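Local coordinates for ferric uptake regulation protein (Helicobacter pylori, PDB 2XIG), which probably represses genes by binding their operators as a homodimer, with ferrous iron as cofactor, and so acts as a global negative regulator of transcription, at residues R13-L23 with N69-I77. The protein carries 2 engineered substitutions. Residues are numbered along the deposited sequence; the frame is centred on the assembly and turned at random.
Sequences RLRMSIKKNGL and NFLEKENFI
F70 in the last turns of helix 61-73 and F76 just beyond its end fill the gap to helix 7-20. The 13-20 and 69-73 axes come no nearer than 12.1 Å and run at 104°, a separation spanned here mainly by the two rings. F76 pushes its far rim against the first helix: CZ lies 3.6 Å from CA of L14, and CB of S17 meets the ring edge. L14 has CG anti to the backbone N (chi1 178°), which carries CD1 over one face of F76 in a CH-pi contact, 4.2 Å from the ring centroid. The same methyl also touches CD2 of L71 and the edge of F70. On the opposite face of F76 sits a water, over the ring centre; it accepts from NH1 of R13 and donates to O of E74. A second water links NH2 of R13 to O of N75 in the helix's C-terminal turn, while NE is paired with E5. NH1 of R13 also lies 3.5 Å from CE1 of F76, the two planes 10° apart but the guanidinium displaced past the ring. F70 is gripped at its outer end by aliphatic tips: CD1 of I18 stands 3.7 Å from CE1, and CD1 of L23 lies 3.7 Å from CE2. Above one face of F70 lies CG of E74, whose OE1 accepts from a water also bonded to OG of S17. No direct hydrogen bond joins the two segments. Both helices finish in Schellman motifs (positive-phi G22 and N75), and the turn at N75 brings F76 back to the interface. With L71 also packed on helix 27-38, this is interhelical hydrophobic packing in the winged-helix DNA-binding domain of the Fur family, where F76 leads into strand 77-82, the first of the two-stranded wing.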
# COMPACT_ATOMS: atom_id res chain seq x y z
N ARG C 13 -20.86 12.63 32.96
CA ARG C 13 -19.54 13.22 32.72
C ARG C 13 -19.53 13.96 31.39
O ARG C 13 -18.89 15.00 31.24
CB ARG C 13 -18.45 12.15 32.73
CG ARG C 13 -18.17 11.55 34.09
CD ARG C 13 -16.81 10.87 34.14
NE ARG C 13 -16.74 9.68 33.29
CZ ARG C 13 -16.05 9.61 32.15
NH1 ARG C 13 -15.37 10.66 31.71
NH2 ARG C 13 -16.05 8.48 31.46
N LEU C 14 -20.24 13.41 30.41
CA LEU C 14 -20.33 14.06 29.11
C LEU C 14 -21.04 15.41 29.24
O LEU C 14 -20.55 16.43 28.75
CB LEU C 14 -21.07 13.18 28.10
CG LEU C 14 -21.24 13.82 26.72
CD1 LEU C 14 -19.89 14.18 26.12
CD2 LEU C 14 -22.00 12.88 25.79
N ARG C 15 -22.19 15.41 29.90
CA ARG C 15 -22.96 16.64 30.13
C ARG C 15 -22.11 17.69 30.83
O ARG C 15 -22.13 18.86 30.47
CB ARG C 15 -24.21 16.35 30.96
CG ARG C 15 -25.21 17.51 31.03
CD ARG C 15 -26.28 17.27 32.08
NE ARG C 15 -25.72 17.27 33.43
CZ ARG C 15 -25.49 18.37 34.14
NH1 ARG C 15 -25.79 19.56 33.63
NH2 ARG C 15 -24.97 18.28 35.35
N MET C 16 -21.35 17.25 31.83
CA MET C 16 -20.49 18.18 32.55
C MET C 16 -19.37 18.73 31.67
O MET C 16 -19.01 19.90 31.78
CB MET C 16 -19.92 17.51 33.80
CG MET C 16 -20.98 17.26 34.86
SD MET C 16 -21.67 18.81 35.50
CE MET C 16 -20.33 19.34 36.56
N SER C 17 -18.84 17.89 30.79
CA SER C 17 -17.77 18.30 29.89
C SER C 17 -18.28 19.25 28.81
O SER C 17 -17.56 20.15 28.38
CB SER C 17 -17.12 17.07 29.25
OG SER C 17 -16.06 17.42 28.37
N ILE C 18 -19.52 19.04 28.38
CA ILE C 18 -20.14 19.90 27.37
C ILE C 18 -20.35 21.31 27.89
O ILE C 18 -20.03 22.29 27.23
CB ILE C 18 -21.48 19.32 26.89
CG1 ILE C 18 -21.26 18.08 26.03
CG2 ILE C 18 -22.29 20.38 26.14
CD1 ILE C 18 -20.31 18.31 24.85
N LYS C 19 -20.90 21.41 29.10
CA LYS C 19 -21.12 22.71 29.72
C LYS C 19 -19.79 23.43 29.94
O LYS C 19 -19.66 24.62 29.66
CB LYS C 19 -21.88 22.54 31.03
CG LYS C 19 -22.15 23.84 31.76
CD LYS C 19 -23.37 23.71 32.65
CE LYS C 19 -23.38 24.77 33.74
NZ LYS C 19 -24.68 24.79 34.45
N LYS C 20 -18.80 22.69 30.43
CA LYS C 20 -17.47 23.24 30.67
C LYS C 20 -16.85 23.84 29.40
O LYS C 20 -16.20 24.88 29.46
CB LYS C 20 -16.55 22.16 31.24
CG LYS C 20 -15.10 22.59 31.40
CD LYS C 20 -14.29 21.50 32.10
CE LYS C 20 -12.90 21.99 32.47
NZ LYS C 20 -12.13 20.96 33.22
N ASN C 21 -17.05 23.17 28.27
CA ASN C 21 -16.47 23.62 27.00
C ASN C 21 -17.35 24.61 26.24
O ASN C 21 -17.06 24.94 25.09
CB ASN C 21 -16.15 22.42 26.10
CG ASN C 21 -14.83 21.77 26.44
OD1 ASN C 21 -14.75 20.91 27.32
ND2 ASN C 21 -13.78 22.16 25.73
N GLY C 22 -18.42 25.07 26.87
CA GLY C 22 -19.28 26.08 26.28
C GLY C 22 -20.11 25.56 25.12
O GLY C 22 -20.58 26.33 24.28
N LEU C 23 -20.28 24.25 25.07
CA LEU C 23 -21.02 23.63 23.98
C LEU C 23 -22.46 23.37 24.40
O LEU C 23 -22.83 23.59 25.54
CB LEU C 23 -20.34 22.33 23.53
CG LEU C 23 -18.96 22.48 22.90
CD1 LEU C 23 -18.37 21.11 22.59
CD2 LEU C 23 -19.02 23.32 21.63
N ASN C 69 -14.56 13.37 16.96
CA ASN C 69 -13.34 14.11 17.26
C ASN C 69 -13.35 14.70 18.67
O ASN C 69 -12.35 14.65 19.38
CB ASN C 69 -13.08 15.20 16.22
CG ASN C 69 -12.66 14.63 14.87
OD1 ASN C 69 -11.99 13.60 14.81
ND2 ASN C 69 -13.05 15.30 13.79
N PHE C 70 -14.48 15.27 19.07
CA PHE C 70 -14.62 15.79 20.43
C PHE C 70 -14.52 14.69 21.49
O PHE C 70 -13.74 14.79 22.45
CB PHE C 70 -15.96 16.51 20.61
CG PHE C 70 -16.21 16.97 22.03
CD1 PHE C 70 -16.92 16.17 22.91
CD2 PHE C 70 -15.69 18.17 22.48
CE1 PHE C 70 -17.13 16.58 24.22
CE2 PHE C 70 -15.91 18.59 23.79
CZ PHE C 70 -16.62 17.79 24.66
N LEU C 71 -15.34 13.66 21.33
CA LEU C 71 -15.37 12.56 22.27
C LEU C 71 -14.00 11.93 22.43
O LEU C 71 -13.62 11.52 23.52
CB LEU C 71 -16.37 11.49 21.83
CG LEU C 71 -17.85 11.89 21.87
CD1 LEU C 71 -18.67 10.74 21.32
CD2 LEU C 71 -18.29 12.25 23.33
N GLU C 72 -13.25 11.83 21.34
CA GLU C 72 -11.96 11.18 21.42
C GLU C 72 -10.93 12.10 22.07
O GLU C 72 -10.09 11.66 22.85
CB GLU C 72 -11.49 10.71 20.04
CG GLU C 72 -10.46 11.58 19.38
CD GLU C 72 -9.07 10.98 19.42
OE1 GLU C 72 -8.70 10.37 20.45
OE2 GLU C 72 -8.34 11.11 18.41
N LYS C 73 -11.01 13.39 21.78
CA LYS C 73 -10.04 14.29 22.39
C LYS C 73 -10.29 14.46 23.89
O LYS C 73 -9.36 14.72 24.65
CB LYS C 73 -9.97 15.62 21.65
CG LYS C 73 -10.78 16.74 22.22
CD LYS C 73 -10.37 18.04 21.54
CE LYS C 73 -10.69 19.22 22.42
NZ LYS C 73 -10.09 19.05 23.77
N GLU C 74 -11.54 14.29 24.32
CA GLU C 74 -11.88 14.33 25.75
C GLU C 74 -11.91 12.94 26.41
O GLU C 74 -12.39 12.79 27.53
CB GLU C 74 -13.23 15.02 25.96
CG GLU C 74 -13.26 16.48 25.50
CD GLU C 74 -12.26 17.35 26.25
OE1 GLU C 74 -12.10 17.17 27.47
OE2 GLU C 74 -11.65 18.23 25.61
N ASN C 75 -11.41 11.93 25.71
CA ASN C 75 -11.21 10.59 26.26
C ASN C 75 -12.47 9.81 26.64
O ASN C 75 -12.44 8.96 27.52
CB ASN C 75 -10.24 10.64 27.45
CG ASN C 75 -8.84 11.08 27.04
OD1 ASN C 75 -8.55 11.27 25.86
ND2 ASN C 75 -7.97 11.25 28.03
N PHE C 76 -13.58 10.10 25.96
CA PHE C 76 -14.80 9.31 26.14
C PHE C 76 -14.76 8.05 25.28
O PHE C 76 -15.44 7.06 25.57
CB PHE C 76 -16.05 10.13 25.83
CG PHE C 76 -16.37 11.17 26.88
CD1 PHE C 76 -17.00 10.80 28.06
CD2 PHE C 76 -16.01 12.50 26.70
CE1 PHE C 76 -17.28 11.75 29.03
CE2 PHE C 76 -16.29 13.44 27.67
CZ PHE C 76 -16.92 13.07 28.84
N ILE C 77 -13.97 8.11 24.21
CA ILE C 77 -13.83 6.99 23.29
C ILE C 77 -12.37 6.85 22.88
O ILE C 77 -11.60 7.80 23.03
CB ILE C 77 -14.73 7.16 22.03
CG1 ILE C 77 -14.26 8.34 21.18
CG2 ILE C 77 -16.18 7.33 22.42
CD1 ILE C 77 -15.10 8.59 19.92
O HOH W 1 -13.98 7.58 29.41
O HOH W 2 -13.58 11.12 29.54
O HOH W 3 -13.82 16.54 29.40